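Local coordinates for protein superoxide dismutase [Mn/Fe] (Aeropyrum pernix, PDB 3AK2) that catalyses the dismutation of superoxide into oxygen and hydrogen peroxide with a single metal ion, manganese or iron, in each subunit, at residues Leu199-Ala202 / Leu203-Lys207; Pro137-Glu140 / Glu141-Leu145; Trp192-Val195 / Glu196-Glu200. All blocks are in the same frame, centred on the assembly; numbering follows the deposited sequence.

In the fold
Along the chain contact 2 comes first, then contact 3, then contact 1. Contacts 3 and 1 follow each other on helix 192-205, share Leu-199 and Glu-200, and have centres about 10 Å apart. Contact 2 covers the turn after strand 129-136 and the first part of strand 141-148, an outer strand of the antiparallel sheet; its centre is about 11 Å from that of contact 1 and about 15 Å from that of contact 3. Contacts 1 and 2 touch, Lys-207 CG coming 3.2 Å from Pro-137 O. The hairpin turn thus packs beside the chain that leaves the helix. All three contacts also reach the second subunit, so this part of the C-terminal domain helps build the subunit interface.

Contact 1. Residues Leu199-Ala202 / Leu203-Lys207; sequences LEQA and LNNAK
Near the C-terminal end of helix 192-205, Leu-203 to Ala-206 bond back to Leu-199 to Ala-202, and the bonds change from one residue to the next. Leu-203 N donates to Leu-199 O at 2.8 Å, with an N-H...O angle of 168°. One residue on, Asn-204 N reaches Glu-200 O at 3.1 Å and a less straight 145°. Asn-205 N is held by two weak bonds, to Gln-201 O and to Ala-202 O, evidence that the helical pattern is distorted here. Ala-206 N restores a straight bond to Ala-202 O, 3.0 Å long. A water 2.9 Å from Ala-202 O, which may donate to it, accepts from Lys-207 N at 3.0 Å and so possibly carries the link one residue past the direct bond. On the apolar side, Leu-199 CG meets Leu-203 CD1 at 3.8 Å, the side chains crossing at a slant. A Leu-199 chi1 of 179°, CG anti to the backbone N, carries CG to the side of Leu-203, and CD1 reaches 4.0 Å from Leu-203 CG. Gln-201 packs on Pro-208 of the second subunit, Ala-202 and Asn-205 on its Leu-209. Both leucines pack on Phe-135 of strand 129-136 and on Arg-99 of helix 98-108.

Contact 2. Residues Pro137-Glu140 / Glu141-Leu145; sequences PLTE and ELRIL
Glu-141 OE1, beside Thr-139 OG1 at 4.1 Å, is gripped by two nitrogens of Arg-143 and by the backbone N of Lys-5 of the second subunit. Arg-143 NH2 supplies the shorter arm of the salt bridge, 2.9 Å to Glu-141 OE1 on its anti lone pair; Arg-143 NH1 adds 3.2 Å to that oxygen. OE1 lies in the guanidinium plane (3° out), at its edge, and because NH1 and NH2 both meet it the grip is end-on. Arg-143 NH2 also donates to Leu-142 O at 2.9 Å, from above the carbonyl plane. A bend at chi2 (-74°) folds the arginine back toward the turn, where Thr-139 OG1 lies over one guanidinium face, 3.4 Å from NH1 but not bonded. The hydroxyl is instead hydrogen-bonded to Asp-136 OD1 and touches Glu-141 CB at 3.4 Å. A methionine in place of Arg-143 would probably leave Glu-141 OE1 without its charge mate, though still met by Lys-5 N, and take the NE partner from Tyr-7 OH, both of the second subunit. Glu-140 and Glu-141 face Asp-136 in a G1 beta bulge, Glu-140 having positive phi (54°). The turn joins strand 129-136 to strand 141-148, whose Leu-142 packs on Leu-103 of helix 98-108.

Contact 3. Residues Trp192-Val195 / Glu196-Glu200; sequences WDDV and EKRLE
Asp-194 and Arg-198 form an i to i+4 salt bridge on helix 192-205, and the arginine can be followed outward over the aspartate. Its CB lies 3.6 Å from Asp-194 O, and CG, anti to its own carbonyl carbon, passes over that same oxygen. The chain then runs extended, bringing CD to 3.4 Å from Asp-194 OD2. Next, NE donates to Asp-194 OD2 at 2.7 Å with an N-H...O angle of 162°. OD2 lies in the guanidinium plane, whereas NE comes to the syn side of OD2, out of the carboxylate plane; the two planes are 54° apart, which accords with one short bond rather than a paired one. At the tip, NH2 stays 3.6 Å from Asp-194 OD1, while NH1 is hydrogen-bonded to Tyr-210 O of the second subunit. Asp-194 OD2 also accepts from Asn-85 ND2, so the oxygen has two donors, and this buried bridge ties the helix to a loop of its own chain and to the neighbouring subunit.

One residue earlier, the more exposed Asp-193 pairs with Lys-197 in the same spacing. Glu-196 turns from both bridges to accept from the backbone N atoms of Arg-99 and Val-100, on helix 98-108. The lysine chain bends only at chi4 (55°), and this last turn sets NZ 2.7 Å from Asp-193 OD1, on its syn side.

Contact 1. Residues Leu199-Ala202 / Leu203-Lys207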
loop_
_atom_site.group_PDB
_atom_site.type_symbol
_atom_site.label_atom_id
_atom_site.label_comp_id
_atom_site.label_asym_id
_atom_site.label_seq_id
_atom_site.Cartn_x
_atom_site.Cartn_y
_atom_site.Cartn_z
ATOM N N LEU A 199 28.657 5.366 2.633
ATOM C CA LEU A 199 29.034 4.012 3.020
ATOM C C LEU A 199 30.015 4.011 4.195
ATOM O O LEU A 199 29.882 3.206 5.116
ATOM C CB LEU A 199 29.603 3.246 1.826
ATOM C CG LEU A 199 30.054 1.809 2.111
ATOM C CD1 LEU A 199 28.932 0.964 2.697
ATOM C CD2 LEU A 199 30.594 1.163 0.861
ATOM N N GLU A 200 30.986 4.919 4.161
ATOM C CA GLU A 200 31.930 5.068 5.266
ATOM C C GLU A 200 31.193 5.315 6.584
ATOM O O GLU A 200 31.464 4.655 7.589
ATOM C CB GLU A 200 32.913 6.204 4.982
ATOM C CG GLU A 200 33.962 6.402 6.071
ATOM C CD GLU A 200 34.575 7.790 6.067
ATOM O OE1 GLU A 200 35.298 8.107 7.032
ATOM O OE2 GLU A 200 34.340 8.567 5.114
ATOM N N GLN A 201 30.248 6.253 6.574
ATOM C CA GLN A 201 29.467 6.541 7.770
ATOM C C GLN A 201 28.658 5.331 8.231
ATOM O O GLN A 201 28.611 5.039 9.423
ATOM C CB GLN A 201 28.558 7.757 7.563
ATOM C CG GLN A 201 29.315 9.077 7.412
ATOM C CD GLN A 201 30.308 9.330 8.537
ATOM O OE1 GLN A 201 29.960 9.283 9.721
ATOM N NE2 GLN A 201 31.551 9.604 8.167
ATOM N N ALA A 202 28.051 4.621 7.282
ATOM C CA ALA A 202 27.271 3.419 7.593
ATOM C C ALA A 202 28.127 2.293 8.179
ATOM O O ALA A 202 27.737 1.660 9.163
ATOM C CB ALA A 202 26.512 2.948 6.363
ATOM N N LEU A 203 29.295 2.059 7.585
ATOM C CA LEU A 203 30.235 1.057 8.094
ATOM C C LEU A 203 30.644 1.351 9.536
ATOM O O LEU A 203 30.822 0.431 10.336
ATOM C CB LEU A 203 31.475 0.964 7.202
ATOM C CG LEU A 203 31.333 0.239 5.859
ATOM C CD1 LEU A 203 32.409 0.700 4.891
ATOM C CD2 LEU A 203 31.371 -1.274 6.031
ATOM N N ASN A 204 30.771 2.638 9.857
ATOM C CA ASN A 204 31.179 3.086 11.189
ATOM C C ASN A 204 30.043 3.129 12.212
ATOM O O ASN A 204 30.282 2.920 13.403
ATOM C CB ASN A 204 31.826 4.478 11.114
ATOM C CG ASN A 204 33.180 4.479 10.407
ATOM O OD1 ASN A 204 33.683 5.540 10.027
ATOM N ND2 ASN A 204 33.773 3.304 10.237
ATOM N N ASN A 205 28.819 3.392 11.747
ATOM C CA ASN A 205 27.719 3.806 12.635
ATOM C C ASN A 205 26.471 2.910 12.719
ATOM O O ASN A 205 25.792 2.905 13.745
ATOM C CB ASN A 205 27.261 5.231 12.274
ATOM C CG ASN A 205 28.301 6.295 12.599
ATOM O OD1 ASN A 205 28.929 6.861 11.701
ATOM N ND2 ASN A 205 28.471 6.586 13.882
ATOM N N ALA A 206 26.155 2.174 11.654
ATOM C CA ALA A 206 24.813 1.581 11.515
ATOM C C ALA A 206 24.480 0.391 12.429
ATOM O O ALA A 206 23.448 0.402 13.104
ATOM C CB ALA A 206 24.524 1.240 10.057
ATOM N N LYS A 207 25.342 -0.622 12.454
ATOM C CA LYS A 207 25.055 -1.851 13.213
ATOM C C LYS A 207 24.668 -1.639 14.697
ATOM O O LYS A 207 23.646 -2.176 15.139
ATOM C CB LYS A 207 26.187 -2.883 13.060
ATOM C CG LYS A 207 25.862 -4.247 13.668
ATOM C CD LYS A 207 26.976 -5.260 13.467
ATOM C CE LYS A 207 26.646 -6.566 14.182
ATOM N NZ LYS A 207 27.750 -7.568 14.102
HETATM O O HOH W 1 27.703 -0.829 10.671
#

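Contact 2. Residues Pro137-Glu140 / Glu141-Leu145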
loop_
_atom_site.group_PDB
_atom_site.type_symbol
_atom_site.label_atom_id
_atom_site.label_comp_id
_atom_site.label_asym_id
_atom_site.label_seq_id
_atom_site.Cartn_x
_atom_site.Cartn_y
_atom_site.Cartn_z
ATOM N N PRO A 137 22.431 -2.912 8.266
ATOM C CA PRO A 137 23.158 -2.962 9.540
ATOM C C PRO A 137 23.290 -4.373 10.118
ATOM O O PRO A 137 24.197 -4.618 10.907
ATOM C CB PRO A 137 22.304 -2.092 10.469
ATOM C CG PRO A 137 20.933 -2.133 9.875
ATOM C CD PRO A 137 21.161 -2.171 8.392
ATOM N N LEU A 138 22.399 -5.286 9.733
ATOM C CA LEU A 138 22.414 -6.645 10.282
ATOM C C LEU A 138 23.542 -7.511 9.723
ATOM O O LEU A 138 24.024 -8.421 10.402
ATOM C CB LEU A 138 21.064 -7.341 10.067
ATOM C CG LEU A 138 19.807 -6.689 10.656
ATOM C CD1 LEU A 138 18.615 -7.588 10.399
ATOM C CD2 LEU A 138 19.931 -6.401 12.148
ATOM N N THR A 139 23.949 -7.228 8.488
ATOM C CA THR A 139 24.974 -8.012 7.798
ATOM C C THR A 139 26.182 -7.181 7.370
ATOM O O THR A 139 27.179 -7.735 6.903
ATOM C CB THR A 139 24.412 -8.694 6.531
ATOM O OG1 THR A 139 23.896 -7.696 5.638
ATOM C CG2 THR A 139 23.315 -9.698 6.876
ATOM N N GLU A 140 26.084 -5.862 7.522
ATOM C CA GLU A 140 27.108 -4.922 7.049
ATOM C C GLU A 140 27.433 -5.124 5.561
ATOM O O GLU A 140 28.594 -5.076 5.133
ATOM C CB GLU A 140 28.350 -4.946 7.957
ATOM C CG GLU A 140 28.014 -4.538 9.396
ATOM C CD GLU A 140 29.233 -4.256 10.251
ATOM O OE1 GLU A 140 29.394 -3.095 10.684
ATOM O OE2 GLU A 140 30.025 -5.190 10.495
ATOM N N GLU A 141 26.369 -5.339 4.785
ATOM C CA GLU A 141 26.435 -5.578 3.350
ATOM C C GLU A 141 25.467 -4.658 2.619
ATOM O O GLU A 141 24.545 -4.101 3.222
ATOM C CB GLU A 141 26.026 -7.016 3.024
ATOM C CG GLU A 141 26.964 -8.091 3.504
ATOM C CD GLU A 141 26.688 -9.426 2.843
ATOM O OE1 GLU A 141 25.535 -9.677 2.415
ATOM O OE2 GLU A 141 27.634 -10.235 2.751
ATOM N N LEU A 142 25.666 -4.530 1.311
ATOM C CA LEU A 142 24.749 -3.792 0.452
ATOM C C LEU A 142 23.517 -4.614 0.098
ATOM O O LEU A 142 23.577 -5.843 -0.010
ATOM C CB LEU A 142 25.454 -3.357 -0.836
ATOM C CG LEU A 142 26.680 -2.457 -0.677
ATOM C CD1 LEU A 142 27.337 -2.208 -2.019
ATOM C CD2 LEU A 142 26.317 -1.139 -0.017
ATOM N N ARG A 143 22.397 -3.914 -0.065
ATOM C CA ARG A 143 21.152 -4.503 -0.541
ATOM C C ARG A 143 20.511 -3.522 -1.512
ATOM O O ARG A 143 20.606 -2.310 -1.326
ATOM C CB ARG A 143 20.188 -4.748 0.627
ATOM C CG ARG A 143 20.655 -5.738 1.701
ATOM C CD ARG A 143 20.581 -7.173 1.200
ATOM N NE ARG A 143 20.961 -8.156 2.215
ATOM C CZ ARG A 143 22.177 -8.682 2.338
ATOM N NH1 ARG A 143 22.416 -9.578 3.286
ATOM N NH2 ARG A 143 23.156 -8.319 1.520
ATOM N N ILE A 144 19.863 -4.041 -2.548
ATOM C CA ILE A 144 19.072 -3.206 -3.451
ATOM C C ILE A 144 17.593 -3.480 -3.210
ATOM O O ILE A 144 17.188 -4.632 -3.026
ATOM C CB ILE A 144 19.438 -3.434 -4.948
ATOM C CG1 ILE A 144 20.900 -3.050 -5.203
ATOM C CG2 ILE A 144 18.505 -2.640 -5.883
ATOM C CD1 ILE A 144 21.433 -3.457 -6.573
ATOM N N LEU A 145 16.795 -2.416 -3.192
ATOM C CA LEU A 145 15.339 -2.560 -3.133
ATOM C C LEU A 145 14.636 -1.412 -3.854
ATOM O O LEU A 145 15.273 -0.432 -4.261
ATOM C CB LEU A 145 14.840 -2.686 -1.681
ATOM C CG LEU A 145 14.817 -1.444 -0.780
ATOM C CD1 LEU A 145 13.847 -1.644 0.375
ATOM C CD2 LEU A 145 16.199 -1.058 -0.263
#

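Contact 3. Residues Trp192-Val195 / Glu196-Glu200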
loop_
_atom_site.group_PDB
_atom_site.type_symbol
_atom_site.label_atom_id
_atom_site.label_comp_id
_atom_site.label_asym_id
_atom_site.label_seq_id
_atom_site.Cartn_x
_atom_site.Cartn_y
_atom_site.Cartn_z
ATOM N N TRP A 192 29.797 9.387 -7.019
ATOM C CA TRP A 192 30.335 8.244 -6.283
ATOM C C TRP A 192 31.108 8.646 -5.030
ATOM O O TRP A 192 31.181 7.874 -4.075
ATOM C CB TRP A 192 31.158 7.331 -7.195
ATOM C CG TRP A 192 30.300 6.593 -8.167
ATOM C CD1 TRP A 192 30.245 6.780 -9.515
ATOM C CD2 TRP A 192 29.333 5.577 -7.862
ATOM N NE1 TRP A 192 29.318 5.935 -10.073
ATOM C CE2 TRP A 192 28.743 5.185 -9.081
ATOM C CE3 TRP A 192 28.917 4.952 -6.678
ATOM C CZ2 TRP A 192 27.759 4.192 -9.155
ATOM C CZ3 TRP A 192 27.934 3.969 -6.750
ATOM C CH2 TRP A 192 27.368 3.599 -7.980
ATOM N N ASP A 193 31.663 9.857 -5.021
ATOM C CA ASP A 193 32.302 10.392 -3.822
ATOM C C ASP A 193 31.313 10.496 -2.663
ATOM O O ASP A 193 31.630 10.135 -1.535
ATOM C CB ASP A 193 32.930 11.762 -4.096
ATOM C CG ASP A 193 33.525 12.394 -2.844
ATOM O OD1 ASP A 193 34.472 11.812 -2.276
ATOM O OD2 ASP A 193 33.045 13.473 -2.430
ATOM N N ASP A 194 30.114 10.997 -2.952
ATOM C CA ASP A 194 29.071 11.104 -1.938
ATOM C C ASP A 194 28.652 9.719 -1.452
ATOM O O ASP A 194 28.528 9.492 -0.248
ATOM C CB ASP A 194 27.867 11.867 -2.488
ATOM C CG ASP A 194 26.747 11.995 -1.476
ATOM O OD1 ASP A 194 26.820 12.886 -0.604
ATOM O OD2 ASP A 194 25.792 11.200 -1.562
ATOM N N VAL A 195 28.460 8.793 -2.389
ATOM C CA VAL A 195 28.077 7.422 -2.043
ATOM C C VAL A 195 29.133 6.765 -1.148
ATOM O O VAL A 195 28.797 6.119 -0.157
ATOM C CB VAL A 195 27.796 6.558 -3.302
ATOM C CG1 VAL A 195 27.364 5.149 -2.909
ATOM C CG2 VAL A 195 26.717 7.203 -4.164
ATOM N N GLU A 196 30.406 6.949 -1.500
ATOM C CA GLU A 196 31.525 6.429 -0.708
ATOM C C GLU A 196 31.522 6.985 0.717
ATOM O O GLU A 196 31.707 6.242 1.685
ATOM C CB GLU A 196 32.856 6.737 -1.409
ATOM C CG GLU A 196 34.106 6.178 -0.720
ATOM C CD GLU A 196 34.276 4.674 -0.884
ATOM O OE1 GLU A 196 33.578 4.066 -1.722
ATOM O OE2 GLU A 196 35.126 4.094 -0.175
ATOM N N LYS A 197 31.302 8.290 0.840
ATOM C CA LYS A 197 31.240 8.930 2.151
ATOM C C LYS A 197 30.065 8.419 2.988
ATOM O O LYS A 197 30.199 8.226 4.198
ATOM C CB LYS A 197 31.202 10.451 2.011
ATOM C CG LYS A 197 32.549 11.049 1.646
ATOM C CD LYS A 197 32.442 12.543 1.382
ATOM C CE LYS A 197 33.815 13.200 1.311
ATOM N NZ LYS A 197 34.721 12.564 0.310
ATOM N N ARG A 198 28.928 8.178 2.335
ATOM C CA ARG A 198 27.765 7.595 3.010
ATOM C C ARG A 198 28.040 6.173 3.491
ATOM O O ARG A 198 27.725 5.825 4.633
ATOM C CB ARG A 198 26.529 7.647 2.111
ATOM C CG ARG A 198 26.025 9.059 1.946
ATOM C CD ARG A 198 24.807 9.186 1.042
ATOM N NE ARG A 198 24.575 10.607 0.804
ATOM C CZ ARG A 198 23.916 11.420 1.623
ATOM N NH1 ARG A 198 23.357 10.959 2.736
ATOM N NH2 ARG A 198 23.808 12.705 1.316
ATOM N N LEU A 199 28.657 5.366 2.633
ATOM C CA LEU A 199 29.034 4.012 3.020
ATOM C C LEU A 199 30.015 4.011 4.195
ATOM O O LEU A 199 29.882 3.206 5.116
ATOM C CB LEU A 199 29.603 3.246 1.826
ATOM C CG LEU A 199 30.054 1.809 2.111
ATOM C CD1 LEU A 199 28.932 0.964 2.697
ATOM C CD2 LEU A 199 30.594 1.163 0.861
ATOM N N GLU A 200 30.986 4.919 4.161
ATOM C CA GLU A 200 31.930 5.068 5.266
ATOM C C GLU A 200 31.193 5.315 6.584
ATOM O O GLU A 200 31.464 4.655 7.589
ATOM C CB GLU A 200 32.913 6.204 4.982
ATOM C CG GLU A 200 33.962 6.402 6.071
ATOM C CD GLU A 200 34.575 7.790 6.067
ATOM O OE1 GLU A 200 35.298 8.107 7.032
ATOM O OE2 GLU A 200 34.340 8.567 5.114
#